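Local coordinates for UDP-glucose:anthocyanidin 3-O-glucosyltransferase (Clitoria ternatea, PDB 4REL), which belongs to the plant UDP-dependent glycosyltransferase family and adopts the GT-B fold, in which two Rossmann-like domains face each other, at residues A[35-46]-A[58-66]; A[79-87]-A[189-197]. All coordinates share one frame; numbering follows the deposited sequence. Where two conformers were deposited one is given.

Two ways of joining elements of one GT-B domain follow each other along the chain. Interaction 1 pairs strand 36-42 with strand 59-64, at one edge of the sheet, largely through backbone hydrogen bonds, with polar side chains at its ends and bound waters; its strand 36-42 is buried, while several residues of 59-64 are only partly so. Interaction 2 is a smaller, mostly apolar contact between two short helices at the pocket of 3,5,7-trihydroxy-2-(4-hydroxyphenyl)-4H-chromen-4-one, with a single hydrogen bond across it. They share no element but touch through Phe85 of helix 80-86, whose ring packs on Thr42 and Ile64. Helices 43-50 and 191-197, which begin after Thr42 and Thr190, each start with a capping box.

Interaction 1 (A[35-46]-A[58-66]); sequences TSFSFIGTHSSN and NIRVFTISD. With ACT (acetate ion), chain G.
Phe37 N donates to Asn58 O, the first of six backbone hydrogen bonds that zip strands 36-42 and 59-64 into the parallel pair of a beta-alpha-beta unit, the edge of a Rossmann-like sheet. The last joins Ile64 N to Gly41 O. Helix 43-50 connects the strands, and the side chain of Asn46 in its first turn reaches back to the pair. Its CB lies 4.1 Å from Val61 CG1. CG comes closer to the same methyl, at 3.5 Å, and OD1 also rests against it. At the tip, ND2 donates to Phe62 O at 2.9 Å, with a weak second bond to Thr63 OG1. The first bond lies in the amide plane of Asn46 but arrives 61° out of the carbonyl plane, opposite the face approached by Gly41 N; two donors thus grip this oxygen.

On the other side of the sheet, Ser38 OG, hydrogen-bonded to His6 of the neighbouring strand, also meets the edge of the Phe62 ring. Helix 89-104 packs over this side. At the far end, Asn58 CG sits between its backbone N and carbonyl carbon (chi1 62°), and ND2 donates to Thr35 O at 3.0 Å. The extended Arg60 chain lets NH1 donate to O of an acetate, probably from the crystallisation liquor, at 2.8 Å, and NH2 to its OXT at 2.9 Å.

Interaction 2 (A[79-87]-A[189-197]); sequences IEKLDLFLS and ETLFSRTLN. With KMP (3,5,7-trihydroxy-2-(4-hydroxyphenyl)-4H-chromen-4-one), chain B.
Helices 80-86 and 191-197 cross at 67° with their axes 9.1 Å apart, and their backbones come nearest where the CA atoms of Asp83 and Leu191 are 5.4 Å from each other. Beside this point Asp83 OD1 accepts from Phe192 N at 2.8 Å, the donor meeting the oxygen nearly along its C-O bond although the angle at the hydrogen is a bent 140°. The carboxylate thus takes up an amide in the first turn of helix 191-197, where the helix dipole would probably favour a negative charge. Thr190 caps that turn: its OG1 accepts from Ser193 N while Ser193 OG accepts from Thr190 N, a reciprocal capping box.

The apolar contact centres on Phe192. With CG anti to the backbone N (chi1 176°), the ring projects from its helix alongside Leu82 and turns its CZ edge to the bound 3,5,7-trihydroxy-2-(4-hydroxyphenyl)-4H-chromen-4-one. Leu82 CD1 sits over the middle of one face in a CH-pi contact, 3.7 Å from the ring centroid, and Leu86 CD1 lies at the ring edge. Both Leu82 and Phe192 belong to the ligand pocket of this GT-B protein, as does Leu196 one turn further on. The edge of the Phe192 ring is turned to the flat side of the ligand, CZ lying 3.4 Å from ligand O12, and Leu82 CD1 also touches ligand C18, so one methyl bridges ring and ligand.

Away from the pocket, Leu191 lays CD2 against the last turn of helix 80-86, 3.4 Å from Asp83 O and close to Leu86 CB and Ser87 N. Leu86 CD1 continues to Thr195, meeting OG1 tip to tip at 3.9 Å; that hydroxyl donates to Leu191 O.

Interaction 1 (A[35-46]-A[58-66])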
loop_
_atom_site.group_PDB
_atom_site.type_symbol
_atom_site.label_atom_id
_atom_site.label_comp_id
_atom_site.label_asym_id
_atom_site.label_seq_id
_atom_site.Cartn_x
_atom_site.Cartn_y
_atom_site.Cartn_z
ATOM N N THR A 35 -4.949 20.787 18.375
ATOM C CA THR A 35 -3.807 20.914 17.473
ATOM C C THR A 35 -4.316 21.051 16.042
ATOM O O THR A 35 -5.297 20.405 15.674
ATOM C CB THR A 35 -2.912 19.670 17.583
ATOM O OG1 THR A 35 -2.332 19.625 18.894
ATOM C CG2 THR A 35 -1.798 19.692 16.548
ATOM N N SER A 36 -3.666 21.912 15.259
ATOM C CA SER A 36 -4.038 22.138 13.863
ATOM C C SER A 36 -3.332 21.143 12.971
ATOM O O SER A 36 -2.129 20.925 13.126
ATOM C CB SER A 36 -3.627 23.540 13.420
ATOM O OG SER A 36 -4.285 24.523 14.212
ATOM N N PHE A 37 -4.077 20.567 12.030
ATOM C CA PHE A 37 -3.514 19.659 11.036
ATOM C C PHE A 37 -3.817 20.207 9.646
ATOM O O PHE A 37 -4.977 20.386 9.271
ATOM C CB PHE A 37 -4.083 18.242 11.212
ATOM C CG PHE A 37 -3.662 17.586 12.507
ATOM C CD1 PHE A 37 -2.581 16.716 12.540
ATOM C CD2 PHE A 37 -4.314 17.882 13.698
ATOM C CE1 PHE A 37 -2.174 16.118 13.731
ATOM C CE2 PHE A 37 -3.907 17.294 14.895
ATOM C CZ PHE A 37 -2.839 16.408 14.909
ATOM N N SER A 38 -2.762 20.485 8.889
ATOM C CA SER A 38 -2.911 21.113 7.588
ATOM C C SER A 38 -2.474 20.130 6.515
ATOM O O SER A 38 -1.289 19.830 6.385
ATOM C CB SER A 38 -2.088 22.402 7.524
ATOM O OG SER A 38 -2.617 23.404 8.405
ATOM N N PHE A 39 -3.447 19.631 5.762
ATOM C CA PHE A 39 -3.235 18.571 4.775
ATOM C C PHE A 39 -3.037 19.221 3.408
ATOM O O PHE A 39 -3.935 19.875 2.880
ATOM C CB PHE A 39 -4.459 17.644 4.770
ATOM C CG PHE A 39 -4.208 16.287 4.182
ATOM C CD1 PHE A 39 -3.875 15.217 4.997
ATOM C CD2 PHE A 39 -4.322 16.075 2.817
ATOM C CE1 PHE A 39 -3.655 13.954 4.470
ATOM C CE2 PHE A 39 -4.103 14.809 2.275
ATOM C CZ PHE A 39 -3.769 13.755 3.099
ATOM N N ILE A 40 -1.858 19.031 2.831
ATOM C CA ILE A 40 -1.459 19.790 1.654
ATOM C C ILE A 40 -1.331 18.845 0.464
ATOM O O ILE A 40 -0.387 18.061 0.379
ATOM C CB ILE A 40 -0.111 20.504 1.899
ATOM C CG1 ILE A 40 -0.217 21.439 3.113
ATOM C CG2 ILE A 40 0.326 21.272 0.657
ATOM C CD1 ILE A 40 1.144 21.927 3.645
ATOM N N GLY A 41 -2.294 18.914 -0.450
ATOM C CA GLY A 41 -2.295 18.034 -1.613
ATOM C C GLY A 41 -2.436 18.812 -2.904
ATOM O O GLY A 41 -2.407 20.042 -2.894
ATOM N N THR A 42 -2.587 18.100 -4.018
ATOM C CA THR A 42 -2.827 18.746 -5.303
ATOM C C THR A 42 -4.331 18.834 -5.517
ATOM O O THR A 42 -5.102 18.254 -4.747
ATOM C CB THR A 42 -2.222 17.934 -6.448
ATOM O OG1 THR A 42 -2.798 16.619 -6.443
ATOM C CG2 THR A 42 -0.716 17.802 -6.272
ATOM N N HIS A 43 -4.760 19.535 -6.562
ATOM C CA HIS A 43 -6.193 19.617 -6.827
ATOM C C HIS A 43 -6.734 18.209 -7.040
ATOM O O HIS A 43 -7.756 17.837 -6.465
ATOM C CB HIS A 43 -6.504 20.529 -8.018
ATOM C CG HIS A 43 -7.955 20.562 -8.381
ATOM N ND1 HIS A 43 -8.834 21.482 -7.854
ATOM C CD2 HIS A 43 -8.683 19.773 -9.207
ATOM C CE1 HIS A 43 -10.041 21.265 -8.346
ATOM N NE2 HIS A 43 -9.977 20.234 -9.169
ATOM N N SER A 44 -6.028 17.402 -7.824
ATOM C CA SER A 44 -6.500 16.048 -8.086
ATOM C C SER A 44 -6.470 15.143 -6.846
ATOM O O SER A 44 -7.367 14.326 -6.663
ATOM C CB SER A 44 -5.752 15.414 -9.262
ATOM O OG SER A 44 -4.384 15.306 -8.989
ATOM N N SER A 45 -5.462 15.285 -5.986
ATOM C CA SER A 45 -5.402 14.421 -4.807
ATOM C C SER A 45 -6.433 14.854 -3.771
ATOM O O SER A 45 -6.995 14.018 -3.055
ATOM C CB SER A 45 -3.990 14.337 -4.206
ATOM O OG SER A 45 -3.658 15.464 -3.414
ATOM N N ASN A 46 -6.682 16.158 -3.692
ATOM C CA ASN A 46 -7.691 16.662 -2.767
ATOM C C ASN A 46 -9.087 16.255 -3.233
ATOM O O ASN A 46 -9.932 15.885 -2.423
ATOM C CB ASN A 46 -7.575 18.177 -2.577
ATOM C CG ASN A 46 -6.345 18.576 -1.766
ATOM O OD1 ASN A 46 -5.737 17.752 -1.085
ATOM N ND2 ASN A 46 -5.995 19.858 -1.819
ATOM N N ASN A 58 -10.373 20.532 13.066
ATOM C CA ASN A 58 -8.947 20.842 13.177
ATOM C C ASN A 58 -8.086 20.321 12.014
ATOM O O ASN A 58 -6.856 20.417 12.053
ATOM C CB ASN A 58 -8.376 20.417 14.540
ATOM C CG ASN A 58 -8.464 18.919 14.790
ATOM O OD1 ASN A 58 -9.379 18.237 14.315
ATOM N ND2 ASN A 58 -7.504 18.400 15.548
ATOM N N ILE A 59 -8.742 19.778 10.986
ATOM C CA ILE A 59 -8.060 19.424 9.742
ATOM C C ILE A 59 -8.496 20.405 8.659
ATOM O O ILE A 59 -9.697 20.618 8.441
ATOM C CB ILE A 59 -8.373 17.984 9.275
ATOM C CG1 ILE A 59 -7.908 16.969 10.322
ATOM C CG2 ILE A 59 -7.707 17.722 7.934
ATOM C CD1 ILE A 59 -8.217 15.509 9.959
ATOM N N ARG A 60 -7.525 21.025 8.001
ATOM C CA ARG A 60 -7.821 21.960 6.925
ATOM C C ARG A 60 -7.064 21.500 5.703
ATOM O O ARG A 60 -5.956 20.983 5.823
ATOM C CB ARG A 60 -7.390 23.375 7.306
ATOM C CG ARG A 60 -8.200 23.948 8.460
ATOM C CD ARG A 60 -7.565 25.200 9.052
ATOM N NE ARG A 60 -8.306 25.643 10.239
ATOM C CZ ARG A 60 -8.047 25.238 11.481
ATOM N NH1 ARG A 60 -7.052 24.395 11.713
ATOM N NH2 ARG A 60 -8.781 25.684 12.496
ATOM N N VAL A 61 -7.656 21.704 4.531
ATOM C CA VAL A 61 -7.076 21.180 3.298
ATOM C C VAL A 61 -6.563 22.316 2.427
ATOM O O VAL A 61 -7.259 23.314 2.217
ATOM C CB VAL A 61 -8.113 20.346 2.535
ATOM C CG1 VAL A 61 -7.552 19.887 1.190
ATOM C CG2 VAL A 61 -8.527 19.148 3.376
ATOM N N PHE A 62 -5.329 22.178 1.943
ATOM C CA PHE A 62 -4.726 23.197 1.088
ATOM C C PHE A 62 -4.246 22.585 -0.213
ATOM O O PHE A 62 -3.995 21.379 -0.284
ATOM C CB PHE A 62 -3.588 23.908 1.828
ATOM C CG PHE A 62 -4.029 24.519 3.131
ATOM C CD1 PHE A 62 -4.678 25.739 3.145
ATOM C CD2 PHE A 62 -3.837 23.850 4.335
ATOM C CE1 PHE A 62 -5.119 26.290 4.330
ATOM C CE2 PHE A 62 -4.275 24.402 5.531
ATOM C CZ PHE A 62 -4.913 25.624 5.529
ATOM N N THR A 63 -4.134 23.417 -1.243
ATOM C CA THR A 63 -3.814 22.921 -2.582
ATOM C C THR A 63 -2.522 23.513 -3.139
ATOM O O THR A 63 -2.336 24.732 -3.145
ATOM C CB THR A 63 -4.949 23.246 -3.558
ATOM O OG1 THR A 63 -6.175 22.677 -3.075
ATOM C CG2 THR A 63 -4.648 22.694 -4.949
ATOM N N ILE A 64 -1.645 22.639 -3.629
ATOM C CA ILE A 64 -0.424 23.062 -4.317
ATOM C C ILE A 64 -0.397 22.516 -5.749
ATOM O O ILE A 64 -1.257 21.718 -6.139
ATOM C CB ILE A 64 0.846 22.634 -3.569
ATOM C CG1 ILE A 64 0.901 21.111 -3.419
ATOM C CG2 ILE A 64 0.927 23.328 -2.203
ATOM C CD1 ILE A 64 2.179 20.595 -2.746
ATOM N N SER A 65 0.586 22.949 -6.531
ATOM C CA SER A 65 0.685 22.532 -7.936
ATOM C C SER A 65 0.940 21.033 -8.111
ATOM O O SER A 65 1.642 20.421 -7.306
ATOM C CB SER A 65 1.812 23.303 -8.633
ATOM O OG SER A 65 1.951 22.875 -9.982
ATOM N N ASP A 66 0.385 20.445 -9.176
ATOM C CA ASP A 66 0.703 19.063 -9.522
ATOM C C ASP A 66 1.881 18.947 -10.491
ATOM O O ASP A 66 2.315 17.840 -10.817
ATOM C CB ASP A 66 -0.527 18.314 -10.066
ATOM C CG ASP A 66 -1.121 18.956 -11.320
ATOM O OD1 ASP A 66 -0.511 19.876 -11.907
ATOM O OD2 ASP A 66 -2.220 18.525 -11.733
HETATM C C ACT G . -7.840 23.860 15.254
HETATM O O ACT G . -6.913 24.081 14.444
HETATM O OXT ACT G . -9.030 24.146 14.976
HETATM C CH3 ACT G . -7.494 23.372 16.635
HETATM O O HOH W 1 -5.088 23.203 9.969
HETATM O O HOH W 2 -2.887 21.015 -8.180
HETATM O O HOH W 3 -3.051 16.074 -11.423
HETATM O O HOH W 4 -4.082 18.629 -9.578
#

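Interaction 2 (A[79-87]-A[189-197])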
loop_
_atom_site.group_PDB
_atom_site.type_symbol
_atom_site.label_atom_id
_atom_site.label_comp_id
_atom_site.label_asym_id
_atom_site.label_seq_id
_atom_site.Cartn_x
_atom_site.Cartn_y
_atom_site.Cartn_z
ATOM N N ILE A 79 4.470 6.594 -14.339
ATOM C CA ILE A 79 5.558 7.306 -13.682
ATOM C C ILE A 79 5.561 8.801 -13.996
ATOM O O ILE A 79 6.017 9.610 -13.182
ATOM C CB ILE A 79 6.927 6.696 -14.029
ATOM C CG1 ILE A 79 6.920 5.193 -13.730
ATOM C CG2 ILE A 79 8.035 7.340 -13.212
ATOM C CD1 ILE A 79 6.571 4.875 -12.285
ATOM N N GLU A 80 5.057 9.172 -15.169
ATOM C CA GLU A 80 5.155 10.571 -15.604
ATOM C C GLU A 80 4.588 11.577 -14.606
ATOM O O GLU A 80 5.266 12.545 -14.246
ATOM C CB GLU A 80 4.509 10.801 -16.970
ATOM C CG GLU A 80 4.581 12.274 -17.360
ATOM C CD GLU A 80 4.311 12.534 -18.822
ATOM O OE1 GLU A 80 4.178 11.563 -19.593
ATOM O OE2 GLU A 80 4.225 13.724 -19.193
ATOM N N LYS A 81 3.358 11.360 -14.147
ATOM C CA LYS A 81 2.761 12.317 -13.217
ATOM C C LYS A 81 3.506 12.369 -11.893
ATOM O O LYS A 81 3.538 13.421 -11.236
ATOM C CB LYS A 81 1.274 12.029 -12.994
ATOM C CG LYS A 81 0.402 12.434 -14.186
ATOM C CD LYS A 81 -1.038 11.996 -13.987
ATOM C CE LYS A 81 -1.943 12.618 -15.036
ATOM N NZ LYS A 81 -3.314 12.047 -14.970
ATOM N N LEU A 82 4.104 11.246 -11.500
ATOM C CA LEU A 82 4.926 11.208 -10.286
ATOM C C LEU A 82 6.154 12.101 -10.461
ATOM O O LEU A 82 6.470 12.910 -9.588
ATOM C CB LEU A 82 5.384 9.786 -9.934
ATOM C CG LEU A 82 4.429 8.595 -9.996
ATOM C CD1 LEU A 82 5.087 7.361 -9.391
ATOM C CD2 LEU A 82 3.121 8.871 -9.317
ATOM N N ASP A 83 6.861 11.934 -11.576
ATOM C CA ASP A 83 8.014 12.790 -11.869
ATOM C C ASP A 83 7.631 14.270 -11.874
ATOM O O ASP A 83 8.341 15.110 -11.313
ATOM C CB ASP A 83 8.597 12.450 -13.246
ATOM C CG ASP A 83 9.294 11.094 -13.292
ATOM O OD1 ASP A 83 9.714 10.578 -12.238
ATOM O OD2 ASP A 83 9.448 10.554 -14.408
ATOM N N LEU A 84 6.524 14.591 -12.542
ATOM C CA LEU A 84 6.113 15.990 -12.692
ATOM C C LEU A 84 5.814 16.620 -11.341
ATOM O O LEU A 84 6.224 17.756 -11.076
ATOM C CB LEU A 84 4.917 16.125 -13.648
ATOM C CG LEU A 84 5.238 15.877 -15.131
ATOM C CD1 LEU A 84 3.972 15.891 -15.983
ATOM C CD2 LEU A 84 6.230 16.923 -15.653
ATOM N N PHE A 85 5.125 15.888 -10.470
ATOM C CA PHE A 85 4.913 16.410 -9.120
ATOM C C PHE A 85 6.226 16.554 -8.360
ATOM O O PHE A 85 6.471 17.574 -7.730
ATOM C CB PHE A 85 3.966 15.534 -8.297
ATOM C CG PHE A 85 3.850 15.987 -6.867
ATOM C CD1 PHE A 85 3.141 17.144 -6.553
ATOM C CD2 PHE A 85 4.485 15.292 -5.852
ATOM C CE1 PHE A 85 3.046 17.581 -5.246
ATOM C CE2 PHE A 85 4.402 15.729 -4.534
ATOM C CZ PHE A 85 3.676 16.868 -4.231
ATOM N N LEU A 86 7.065 15.521 -8.389
ATOM C CA LEU A 86 8.305 15.593 -7.628
ATOM C C LEU A 86 9.184 16.735 -8.152
ATOM O O LEU A 86 9.922 17.356 -7.379
ATOM C CB LEU A 86 9.058 14.252 -7.653
ATOM C CG LEU A 86 8.389 13.091 -6.919
ATOM C CD1 LEU A 86 9.067 11.755 -7.277
ATOM C CD2 LEU A 86 8.403 13.301 -5.414
ATOM N N SER A 87 9.090 17.027 -9.448
ATOM C CA SER A 87 9.921 18.081 -10.035
ATOM C C SER A 87 9.570 19.483 -9.538
ATOM O O SER A 87 10.343 20.419 -9.748
ATOM C CB SER A 87 9.860 18.051 -11.567
ATOM O OG SER A 87 8.657 18.638 -12.048
ATOM N N GLU A 189 16.725 5.635 -15.662
ATOM C CA GLU A 189 16.446 6.267 -14.360
ATOM C C GLU A 189 15.442 7.389 -14.516
ATOM O O GLU A 189 15.432 8.098 -15.521
ATOM C CB GLU A 189 17.707 6.843 -13.723
ATOM C CG GLU A 189 18.791 5.833 -13.446
ATOM C CD GLU A 189 19.942 6.428 -12.662
ATOM O OE1 GLU A 189 21.094 6.357 -13.147
ATOM O OE2 GLU A 189 19.691 6.959 -11.559
ATOM N N THR A 190 14.595 7.562 -13.513
ATOM C CA THR A 190 13.608 8.629 -13.560
ATOM C C THR A 190 13.759 9.461 -12.301
ATOM O O THR A 190 14.420 9.031 -11.353
ATOM C CB THR A 190 12.180 8.068 -13.636
ATOM O OG1 THR A 190 11.920 7.272 -12.471
ATOM C CG2 THR A 190 11.999 7.211 -14.901
ATOM N N LEU A 191 13.160 10.647 -12.278
ATOM C CA LEU A 191 13.223 11.455 -11.067
ATOM C C LEU A 191 12.622 10.662 -9.913
ATOM O O LEU A 191 13.104 10.728 -8.780
ATOM C CB LEU A 191 12.491 12.793 -11.248
ATOM C CG LEU A 191 12.366 13.648 -9.988
ATOM C CD1 LEU A 191 13.729 13.973 -9.417
ATOM C CD2 LEU A 191 11.605 14.935 -10.311
ATOM N N PHE A 192 11.589 9.880 -10.213
ATOM C CA PHE A 192 10.952 9.042 -9.199
ATOM C C PHE A 192 11.915 7.973 -8.686
ATOM O O PHE A 192 12.045 7.779 -7.479
ATOM C CB PHE A 192 9.677 8.409 -9.760
ATOM C CG PHE A 192 9.001 7.453 -8.821
ATOM C CD1 PHE A 192 8.429 7.902 -7.641
ATOM C CD2 PHE A 192 8.911 6.107 -9.135
ATOM C CE1 PHE A 192 7.792 7.023 -6.779
ATOM C CE2 PHE A 192 8.277 5.222 -8.275
ATOM C CZ PHE A 192 7.715 5.683 -7.098
ATOM N N SER A 193 12.601 7.277 -9.589
ATOM C CA SER A 193 13.523 6.237 -9.131
ATOM C C SER A 193 14.677 6.825 -8.335
ATOM O O SER A 193 15.115 6.231 -7.348
ATOM C CB SER A 193 14.043 5.360 -10.283
ATOM O OG SER A 193 14.990 6.049 -11.075
ATOM N N ARG A 194 15.170 7.990 -8.749
ATOM C CA ARG A 194 16.264 8.651 -8.042
ATOM C C ARG A 194 15.842 9.073 -6.641
ATOM O O ARG A 194 16.625 9.003 -5.687
ATOM C CB ARG A 194 16.753 9.869 -8.826
ATOM C CG ARG A 194 17.367 9.512 -10.172
ATOM C CD ARG A 194 17.916 10.742 -10.883
ATOM N NE ARG A 194 18.561 10.400 -12.148
ATOM C CZ ARG A 194 17.969 10.479 -13.337
ATOM N NH1 ARG A 194 16.713 10.897 -13.430
ATOM N NH2 ARG A 194 18.634 10.143 -14.434
ATOM N N THR A 195 14.599 9.522 -6.530
ATOM C CA THR A 195 14.027 9.897 -5.243
ATOM C C THR A 195 13.948 8.681 -4.305
ATOM O O THR A 195 14.372 8.748 -3.144
ATOM C CB THR A 195 12.636 10.530 -5.443
ATOM O OG1 THR A 195 12.771 11.733 -6.215
ATOM C CG2 THR A 195 12.007 10.865 -4.120
ATOM N N LEU A 196 13.422 7.565 -4.803
ATOM C CA LEU A 196 13.378 6.350 -3.993
ATOM C C LEU A 196 14.785 5.914 -3.593
ATOM O O LEU A 196 15.029 5.558 -2.440
ATOM C CB LEU A 196 12.619 5.221 -4.706
ATOM C CG LEU A 196 11.129 5.141 -4.333
ATOM C CD1 LEU A 196 10.409 6.475 -4.530
ATOM C CD2 LEU A 196 10.425 4.055 -5.119
ATOM N N ASN A 197 15.732 5.987 -4.522
ATOM C CA ASN A 197 17.086 5.551 -4.213
ATOM C C ASN A 197 17.810 6.426 -3.196
ATOM O O ASN A 197 18.851 6.040 -2.689
ATOM C CB ASN A 197 17.917 5.447 -5.484
ATOM C CG ASN A 197 17.491 4.289 -6.347
ATOM O OD1 ASN A 197 17.684 4.298 -7.564
ATOM N ND2 ASN A 197 16.886 3.284 -5.721
HETATM C C1 KMP B . 8.941 0.705 -5.170
HETATM C C2 KMP B . 7.837 0.947 -4.370
HETATM C C3 KMP B . 6.699 1.704 -4.935
HETATM C C4 KMP B . 6.768 2.174 -6.333
HETATM C C5 KMP B . 7.920 1.886 -7.055
HETATM C C6 KMP B . 8.975 1.169 -6.484
HETATM C C9 KMP B . 5.491 1.990 -4.127
HETATM C C10 KMP B . 4.400 2.756 -4.772
HETATM C C11 KMP B . 4.572 3.193 -6.196
HETATM C C14 KMP B . 3.520 3.967 -6.927
HETATM C C15 KMP B . 2.444 4.562 -6.270
HETATM C C16 KMP B . 1.488 5.269 -6.981
HETATM C C17 KMP B . 1.594 5.385 -8.358
HETATM C C18 KMP B . 2.664 4.797 -9.022
HETATM C C19 KMP B . 3.623 4.094 -8.306
HETATM O O12 KMP B . 5.726 2.879 -6.889
HETATM O O13 KMP B . 5.409 1.595 -2.940
HETATM O O24 KMP B . 0.649 6.077 -9.053
HETATM O O27 KMP B . 3.280 3.018 -4.043
HETATM O O29 KMP B . 10.080 0.916 -7.239
HETATM O O30 KMP B . 7.783 0.504 -3.083
#